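Local atomic coordinates of endo-polygalacturonase (PDB entry 1BHE), a protein that hydrolyses the internal alpha-1,4 links of polygalacturonic acid, contributing to the maceration and soft-rotting of plant tissue. Residues 185-196 with 212-222; 270-281 with 299-310. All coordinates share one frame; numbering follows the deposited sequence.

Contact 1. Residues 185-196 with 212-222; sequences FTAWKTTIKTPS and ITIAYSNIATG
Phe-185, Ala-187 and Ile-192 pair in parallel register with Ile-212, Ile-214 and Ile-219, joining two successive coils of the right-handed parallel beta-helix of family 28 glycosyl hydrolases. Each segment turns a corner between two strands, near 189 in one and at 216-217 in the other. The tight side is the interior of the coil. CD1 of Ile-212 packs against CB of Phe-185 at 3.7 Å, while its CG2 approaches the edge of the phenyl ring. Beyond the corner, Ile-192 and Ile-219 run side by side into the interior, with their CG2 methyls 4.1 Å apart. Ile-204 of strand 204-207 touches Phe-185, Ala-187 and Ile-192.

On the outward side Thr-186 and Thr-213 are still buried, held by Arg-4 and Asp-2, but the packing loosens toward solvent. Trp-188, with CG anti to its backbone N (chi1 -171°), runs beside Tyr-216. CD2 of the tyrosine lies 3.6 Å from CE2 of the indole, the two rings set obliquely with their planes 34° apart. Lys-193 bends back so that its CD rests 3.8 Å from CB of Ala-220, and the ammonium of Lys-189 pairs with Glu-8. A water bridges Ile-192 O and Asn-218 OD1.

At the corner a buried hydroxyl replaces a backbone carbonyl in the bonding between coils. Ser-217 OG accepts Thr-190 N at 3.0 Å, with an angle of 162° at the hydrogen, and donates its own proton to Ala-215 O, also at 3.0 Å, reaching that oxygen from above the carbonyl plane; Ala-215 O also accepts Lys-189 N.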
# COMPACT_ATOMS: atom_id res chain seq x y z
N PHE A 185 11.36 0.53 6.49
CA PHE A 185 10.90 0.57 5.10
C PHE A 185 10.79 2.04 4.71
O PHE A 185 10.13 2.80 5.41
CB PHE A 185 9.56 -0.12 4.89
CG PHE A 185 8.94 0.09 3.54
CD1 PHE A 185 9.39 -0.61 2.43
CD2 PHE A 185 7.91 1.00 3.37
CE1 PHE A 185 8.82 -0.42 1.19
CE2 PHE A 185 7.34 1.20 2.12
CZ PHE A 185 7.79 0.49 1.03
N THR A 186 11.45 2.40 3.62
CA THR A 186 11.40 3.78 3.14
C THR A 186 10.94 3.78 1.67
O THR A 186 11.60 3.18 0.83
CB THR A 186 12.78 4.45 3.23
OG1 THR A 186 13.15 4.60 4.61
CG2 THR A 186 12.79 5.84 2.59
N ALA A 187 9.83 4.46 1.41
CA ALA A 187 9.34 4.66 0.05
C ALA A 187 9.49 6.18 -0.20
O ALA A 187 8.98 6.97 0.59
CB ALA A 187 7.91 4.21 -0.14
N TRP A 188 10.29 6.55 -1.18
CA TRP A 188 10.59 7.97 -1.43
C TRP A 188 10.55 8.24 -2.92
O TRP A 188 11.10 7.46 -3.70
CB TRP A 188 11.97 8.26 -0.85
CG TRP A 188 12.42 9.68 -0.80
CD1 TRP A 188 12.49 10.58 -1.82
CD2 TRP A 188 12.90 10.37 0.37
NE1 TRP A 188 12.97 11.79 -1.36
CE2 TRP A 188 13.23 11.68 -0.02
CE3 TRP A 188 13.08 9.99 1.71
CZ2 TRP A 188 13.73 12.62 0.88
CZ3 TRP A 188 13.57 10.92 2.60
CH2 TRP A 188 13.90 12.22 2.18
N LYS A 189 9.80 9.25 -3.35
CA LYS A 189 9.63 9.50 -4.78
C LYS A 189 9.05 8.28 -5.49
O LYS A 189 9.42 7.93 -6.60
CB LYS A 189 10.94 9.97 -5.43
CG LYS A 189 11.13 11.48 -5.25
CD LYS A 189 12.55 11.92 -5.59
CE LYS A 189 12.70 13.43 -5.45
NZ LYS A 189 14.14 13.83 -5.57
N THR A 190 8.08 7.63 -4.84
CA THR A 190 7.41 6.47 -5.41
C THR A 190 6.13 6.96 -6.07
O THR A 190 5.37 7.69 -5.43
CB THR A 190 7.07 5.41 -4.35
OG1 THR A 190 8.28 4.80 -3.87
CG2 THR A 190 6.19 4.31 -4.91
N THR A 191 5.93 6.60 -7.33
CA THR A 191 4.69 6.98 -8.02
C THR A 191 3.84 5.73 -8.19
O THR A 191 4.35 4.73 -8.68
CB THR A 191 4.97 7.63 -9.38
OG1 THR A 191 5.63 8.88 -9.13
CG2 THR A 191 3.67 7.91 -10.14
N ILE A 192 2.59 5.77 -7.76
CA ILE A 192 1.66 4.66 -7.93
C ILE A 192 0.46 5.17 -8.75
O ILE A 192 -0.14 6.18 -8.37
CB ILE A 192 1.17 4.07 -6.60
CG1 ILE A 192 2.25 3.16 -6.00
CG2 ILE A 192 -0.13 3.27 -6.74
CD1 ILE A 192 2.11 2.94 -4.51
N LYS A 193 0.15 4.48 -9.84
CA LYS A 193 -0.98 4.89 -10.67
C LYS A 193 -1.74 3.69 -11.22
O LYS A 193 -1.26 2.92 -12.05
CB LYS A 193 -0.54 5.81 -11.81
CG LYS A 193 -1.66 6.39 -12.65
CD LYS A 193 -2.67 7.19 -11.84
CE LYS A 193 -3.77 7.72 -12.77
NZ LYS A 193 -4.66 8.70 -12.10
N THR A 194 -2.95 3.55 -10.73
CA THR A 194 -3.88 2.48 -11.08
C THR A 194 -5.28 3.09 -11.10
O THR A 194 -5.58 3.99 -10.31
CB THR A 194 -3.76 1.33 -10.06
OG1 THR A 194 -2.59 0.56 -10.39
CG2 THR A 194 -4.94 0.39 -10.05
N PRO A 195 -6.11 2.69 -12.05
CA PRO A 195 -7.44 3.25 -12.20
C PRO A 195 -8.25 3.23 -10.92
O PRO A 195 -8.29 2.26 -10.16
CB PRO A 195 -8.07 2.41 -13.30
CG PRO A 195 -6.93 1.87 -14.08
CD PRO A 195 -5.81 1.67 -13.09
N SER A 196 -9.06 4.27 -10.71
CA SER A 196 -9.91 4.42 -9.54
C SER A 196 -11.00 3.37 -9.41
O SER A 196 -11.53 3.14 -8.32
CB SER A 196 -10.56 5.81 -9.58
OG SER A 196 -11.54 5.83 -10.61
N ILE A 212 8.60 3.00 9.46
CA ILE A 212 8.20 3.24 8.09
C ILE A 212 8.19 4.71 7.70
O ILE A 212 7.62 5.54 8.42
CB ILE A 212 6.74 2.76 7.87
CG1 ILE A 212 6.48 1.36 8.42
CG2 ILE A 212 6.36 2.87 6.40
CD1 ILE A 212 7.33 0.26 7.84
N THR A 213 8.74 5.02 6.53
CA THR A 213 8.68 6.38 6.00
C THR A 213 8.13 6.35 4.57
O THR A 213 8.65 5.62 3.73
CB THR A 213 10.04 7.09 5.98
OG1 THR A 213 10.43 7.40 7.32
CG2 THR A 213 9.99 8.40 5.19
N ILE A 214 7.08 7.13 4.33
CA ILE A 214 6.56 7.29 2.96
C ILE A 214 6.66 8.79 2.68
O ILE A 214 5.98 9.57 3.36
CB ILE A 214 5.14 6.75 2.77
CG1 ILE A 214 5.06 5.24 3.03
CG2 ILE A 214 4.67 7.06 1.34
CD1 ILE A 214 3.66 4.67 3.09
N ALA A 215 7.55 9.20 1.78
CA ALA A 215 7.75 10.63 1.54
C ALA A 215 7.96 11.01 0.09
O ALA A 215 8.41 10.23 -0.75
CB ALA A 215 8.97 11.10 2.34
N TYR A 216 7.54 12.23 -0.26
CA TYR A 216 7.69 12.77 -1.61
C TYR A 216 7.16 11.83 -2.68
O TYR A 216 7.75 11.70 -3.75
CB TYR A 216 9.17 13.12 -1.85
CG TYR A 216 9.64 14.22 -0.92
CD1 TYR A 216 9.27 15.53 -1.13
CD2 TYR A 216 10.45 13.92 0.18
CE1 TYR A 216 9.69 16.54 -0.27
CE2 TYR A 216 10.86 14.91 1.04
CZ TYR A 216 10.49 16.22 0.81
OH TYR A 216 10.91 17.21 1.67
N SER A 217 6.04 11.19 -2.40
CA SER A 217 5.44 10.22 -3.30
C SER A 217 4.08 10.67 -3.80
O SER A 217 3.48 11.62 -3.29
CB SER A 217 5.38 8.85 -2.60
OG SER A 217 6.70 8.38 -2.34
N ASN A 218 3.61 10.01 -4.84
CA ASN A 218 2.35 10.35 -5.50
C ASN A 218 1.53 9.08 -5.68
O ASN A 218 1.95 8.19 -6.42
CB ASN A 218 2.69 10.99 -6.85
CG ASN A 218 1.48 11.68 -7.43
OD1 ASN A 218 0.44 11.03 -7.57
ND2 ASN A 218 1.62 12.97 -7.73
N ILE A 219 0.43 8.96 -4.95
CA ILE A 219 -0.36 7.72 -5.00
C ILE A 219 -1.79 7.93 -5.46
O ILE A 219 -2.58 8.61 -4.81
CB ILE A 219 -0.36 7.02 -3.62
CG1 ILE A 219 1.07 6.69 -3.17
CG2 ILE A 219 -1.18 5.74 -3.65
CD1 ILE A 219 1.18 6.20 -1.74
N ALA A 220 -2.14 7.31 -6.58
CA ALA A 220 -3.49 7.37 -7.13
C ALA A 220 -3.87 5.95 -7.52
O ALA A 220 -3.19 5.34 -8.35
CB ALA A 220 -3.58 8.31 -8.32
N THR A 221 -4.93 5.42 -6.91
CA THR A 221 -5.30 4.03 -7.18
C THR A 221 -6.79 3.82 -6.93
O THR A 221 -7.54 4.81 -6.90
CB THR A 221 -4.44 3.10 -6.31
OG1 THR A 221 -4.69 1.73 -6.63
CG2 THR A 221 -4.73 3.32 -4.82
N GLY A 222 -7.21 2.58 -6.79
CA GLY A 222 -8.62 2.27 -6.58
C GLY A 222 -8.97 2.22 -5.11
O GLY A 222 -9.90 2.91 -4.68
O HOH W 1 0.08 8.89 -9.35
O HOH W 2 -11.33 4.80 -6.02

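Contact 2. Residues 270-281 with 299-310; sequences LKMNGTTNGLRI and VVMKNVAKPIVI
Leu-279 and Val-299 meet through their methyl ends across the interior of the beta-helix, joining opposite ends of the two segments. CD2 of Leu-279 stands 4.2 Å from CG1 of Val-299, and the other two methyls, CD1 and CG2, also meet. Met-301, on the same strand as Val-299, crosses the leucine, with its CE 4.2 Å from CG of Leu-279. Val-299 CG1 also packs over Leu-270 O and near the sulfur of Met-272, which in turn runs alongside Met-301, SD to CG 3.8 Å.

Val-309, on the outward face, lies beside the aliphatic part of Arg-280, with its CB 3.8 Å from CG of the arginine. Arg-280 starts extended, CG anti to the backbone N (chi1 -176°), then bends at chi3 (76°). Its guanidinium has two polar partners: NH2 forms a salt bridge with Asp-224 and NE bonds to Ser-254 OG. Asn-277 ND2 sits over the rim of one guanidinium face and bonds to His-251 O, which ties this edge to the inferred active-site histidine.

Between these clusters the chain corners at 278-279 and at 307, where Leu-279 N bonds to Pro-307 O at 2.9 Å. On one side the pair abuts strand 245-247, with Phe-247 touching Leu-270 and Met-272; on the other it meets strands 324-335 and 340-344, with Phe-330 against Leu-279 and Val-341 against Ile-308.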
# COMPACT_ATOMS: atom_id res chain seq x y z
N LEU A 270 0.25 16.70 3.42
CA LEU A 270 -0.41 15.76 2.53
C LEU A 270 -1.46 16.47 1.68
O LEU A 270 -2.42 17.04 2.22
CB LEU A 270 -1.07 14.63 3.32
CG LEU A 270 -1.91 13.63 2.51
CD1 LEU A 270 -1.08 12.96 1.43
CD2 LEU A 270 -2.54 12.60 3.43
N LYS A 271 -1.26 16.45 0.37
CA LYS A 271 -2.22 17.07 -0.54
C LYS A 271 -3.10 15.98 -1.14
O LYS A 271 -2.59 14.97 -1.64
CB LYS A 271 -1.53 17.88 -1.62
CG LYS A 271 -1.27 19.33 -1.24
CD LYS A 271 0.20 19.60 -0.98
CE LYS A 271 0.70 20.80 -1.77
NZ LYS A 271 1.90 20.46 -2.59
N MET A 272 -4.41 16.14 -1.04
CA MET A 272 -5.35 15.14 -1.55
C MET A 272 -6.31 15.75 -2.57
O MET A 272 -6.93 16.79 -2.31
CB MET A 272 -6.13 14.50 -0.41
CG MET A 272 -5.26 13.97 0.73
SD MET A 272 -6.16 13.13 2.03
CE MET A 272 -6.45 11.52 1.29
N ASN A 273 -6.43 15.11 -3.73
CA ASN A 273 -7.34 15.59 -4.76
C ASN A 273 -8.14 14.43 -5.35
O ASN A 273 -7.58 13.57 -6.02
CB ASN A 273 -6.60 16.33 -5.87
CG ASN A 273 -7.55 17.04 -6.83
OD1 ASN A 273 -8.68 16.63 -7.04
ND2 ASN A 273 -7.08 18.14 -7.42
N GLY A 274 -9.44 14.40 -5.07
CA GLY A 274 -10.31 13.37 -5.60
C GLY A 274 -10.40 12.07 -4.82
O GLY A 274 -11.19 11.21 -5.20
N THR A 275 -9.59 11.89 -3.78
CA THR A 275 -9.66 10.70 -2.94
C THR A 275 -11.06 10.61 -2.35
O THR A 275 -11.56 11.65 -1.90
CB THR A 275 -8.62 10.77 -1.80
OG1 THR A 275 -7.51 11.58 -2.21
CG2 THR A 275 -8.10 9.39 -1.45
N THR A 276 -11.70 9.43 -2.33
CA THR A 276 -13.06 9.40 -1.80
C THR A 276 -13.10 9.60 -0.29
O THR A 276 -14.06 10.20 0.21
CB THR A 276 -13.89 8.19 -2.23
OG1 THR A 276 -13.95 7.20 -1.20
CG2 THR A 276 -13.35 7.59 -3.51
N ASN A 277 -12.10 9.12 0.43
CA ASN A 277 -11.99 9.34 1.87
C ASN A 277 -10.66 10.07 2.09
O ASN A 277 -9.72 9.86 1.31
CB ASN A 277 -12.02 8.06 2.69
CG ASN A 277 -13.16 7.12 2.40
OD1 ASN A 277 -14.34 7.49 2.52
ND2 ASN A 277 -12.84 5.89 2.01
N GLY A 278 -10.58 10.91 3.12
CA GLY A 278 -9.35 11.64 3.39
C GLY A 278 -8.48 10.89 4.40
O GLY A 278 -7.70 10.00 4.05
N LEU A 279 -8.64 11.28 5.65
CA LEU A 279 -7.93 10.68 6.78
C LEU A 279 -8.86 9.69 7.47
O LEU A 279 -9.92 10.06 7.98
CB LEU A 279 -7.47 11.76 7.75
CG LEU A 279 -6.73 12.96 7.14
CD1 LEU A 279 -6.57 14.07 8.18
CD2 LEU A 279 -5.37 12.54 6.61
N ARG A 280 -8.47 8.41 7.48
CA ARG A 280 -9.35 7.40 8.03
C ARG A 280 -8.77 6.40 9.01
O ARG A 280 -7.67 5.88 8.88
CB ARG A 280 -9.92 6.63 6.81
CG ARG A 280 -10.94 5.57 7.16
CD ARG A 280 -11.76 5.24 5.91
NE ARG A 280 -10.98 4.40 4.99
CZ ARG A 280 -11.55 3.58 4.12
NH1 ARG A 280 -12.88 3.51 4.07
NH2 ARG A 280 -10.81 2.83 3.31
N ILE A 281 -9.56 6.12 10.04
CA ILE A 281 -9.28 5.09 11.03
C ILE A 281 -10.54 4.22 11.05
O ILE A 281 -11.62 4.69 11.39
CB ILE A 281 -8.94 5.57 12.45
CG1 ILE A 281 -7.81 6.59 12.45
CG2 ILE A 281 -8.56 4.35 13.29
CD1 ILE A 281 -7.43 7.17 13.79
N VAL A 299 -2.76 19.09 6.20
CA VAL A 299 -3.44 18.28 5.19
C VAL A 299 -4.39 19.17 4.40
O VAL A 299 -5.24 19.84 5.00
CB VAL A 299 -4.23 17.13 5.83
CG1 VAL A 299 -4.83 16.22 4.76
CG2 VAL A 299 -3.36 16.30 6.77
N VAL A 300 -4.25 19.22 3.08
CA VAL A 300 -5.12 20.03 2.23
C VAL A 300 -5.88 19.11 1.27
O VAL A 300 -5.26 18.39 0.49
CB VAL A 300 -4.36 21.09 1.43
CG1 VAL A 300 -5.30 21.87 0.51
CG2 VAL A 300 -3.63 22.07 2.35
N MET A 301 -7.21 19.12 1.35
CA MET A 301 -8.03 18.27 0.50
C MET A 301 -8.93 19.03 -0.46
O MET A 301 -9.49 20.08 -0.15
CB MET A 301 -8.91 17.35 1.35
CG MET A 301 -8.16 16.40 2.27
SD MET A 301 -9.24 15.64 3.48
CE MET A 301 -8.44 16.10 5.01
N LYS A 302 -9.08 18.47 -1.66
CA LYS A 302 -9.90 19.00 -2.73
C LYS A 302 -10.70 17.85 -3.36
O LYS A 302 -10.13 16.82 -3.72
CB LYS A 302 -9.08 19.64 -3.84
CG LYS A 302 -8.18 20.81 -3.54
CD LYS A 302 -7.74 21.52 -4.82
CE LYS A 302 -6.22 21.50 -4.98
NZ LYS A 302 -5.63 22.86 -4.77
N ASN A 303 -12.01 17.99 -3.47
CA ASN A 303 -12.87 16.97 -4.05
C ASN A 303 -12.81 15.63 -3.32
O ASN A 303 -12.86 14.56 -3.92
CB ASN A 303 -12.54 16.79 -5.54
CG ASN A 303 -12.88 17.98 -6.40
OD1 ASN A 303 -13.86 18.69 -6.18
ND2 ASN A 303 -12.06 18.26 -7.41
N VAL A 304 -12.78 15.67 -1.99
CA VAL A 304 -12.80 14.50 -1.14
C VAL A 304 -14.15 14.42 -0.43
O VAL A 304 -14.47 15.24 0.42
CB VAL A 304 -11.66 14.56 -0.10
CG1 VAL A 304 -11.72 13.41 0.89
CG2 VAL A 304 -10.30 14.57 -0.80
N ALA A 305 -14.96 13.42 -0.78
CA ALA A 305 -16.29 13.25 -0.22
C ALA A 305 -16.34 13.10 1.29
O ALA A 305 -17.24 13.65 1.94
CB ALA A 305 -16.97 12.03 -0.86
N LYS A 306 -15.44 12.33 1.89
CA LYS A 306 -15.40 12.09 3.32
C LYS A 306 -14.01 12.42 3.86
O LYS A 306 -13.15 11.54 3.97
CB LYS A 306 -15.73 10.62 3.60
CG LYS A 306 -17.18 10.22 3.44
CD LYS A 306 -17.48 8.85 4.03
CE LYS A 306 -18.62 8.18 3.28
NZ LYS A 306 -19.63 7.60 4.21
N PRO A 307 -13.76 13.69 4.16
CA PRO A 307 -12.44 14.16 4.55
C PRO A 307 -11.88 13.53 5.80
O PRO A 307 -10.67 13.28 5.88
CB PRO A 307 -12.59 15.68 4.67
CG PRO A 307 -14.06 15.93 4.78
CD PRO A 307 -14.73 14.81 4.04
N ILE A 308 -12.70 13.29 6.82
CA ILE A 308 -12.27 12.66 8.06
C ILE A 308 -13.23 11.51 8.37
O ILE A 308 -14.44 11.71 8.42
CB ILE A 308 -12.18 13.59 9.28
CG1 ILE A 308 -11.17 14.71 9.07
CG2 ILE A 308 -11.84 12.79 10.54
CD1 ILE A 308 -11.11 15.75 10.17
N VAL A 309 -12.69 10.31 8.53
CA VAL A 309 -13.49 9.14 8.86
C VAL A 309 -12.85 8.37 10.02
O VAL A 309 -11.73 7.87 9.92
CB VAL A 309 -13.69 8.14 7.72
CG1 VAL A 309 -14.50 6.93 8.19
CG2 VAL A 309 -14.37 8.74 6.49
N ILE A 310 -13.58 8.27 11.12
CA ILE A 310 -13.19 7.47 12.27
C ILE A 310 -14.38 6.53 12.51
O ILE A 310 -15.40 6.94 13.08
CB ILE A 310 -12.81 8.24 13.54
CG1 ILE A 310 -11.55 9.07 13.32
CG2 ILE A 310 -12.62 7.27 14.70
CD1 ILE A 310 -11.06 9.84 14.52

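How the contacts relate
Both contacts join neighbouring coils of the same parallel beta-helix, and neither shares a strand with the other. Both are mainly buried with exposed rims; their centres lie about 8 Å (contact 1) and 17 Å (contact 2) from the centre of the chain. The coil containing Asn-245 lies between them: the Asn-245 side chain bonds to Ser-217 N and Ile-214 O in contact 1, and its backbone to Lys-271 in contact 2. Isoleucines line both interiors, with Phe-185 and Ala-187 added in contact 1 and Met-272, Met-301, Leu-270, Leu-279 and Val-299 in contact 2. Both reach the probable catalytic site: Gly-222 precedes Asp-223, the predicted proton donor, while Arg-280 touches His-251.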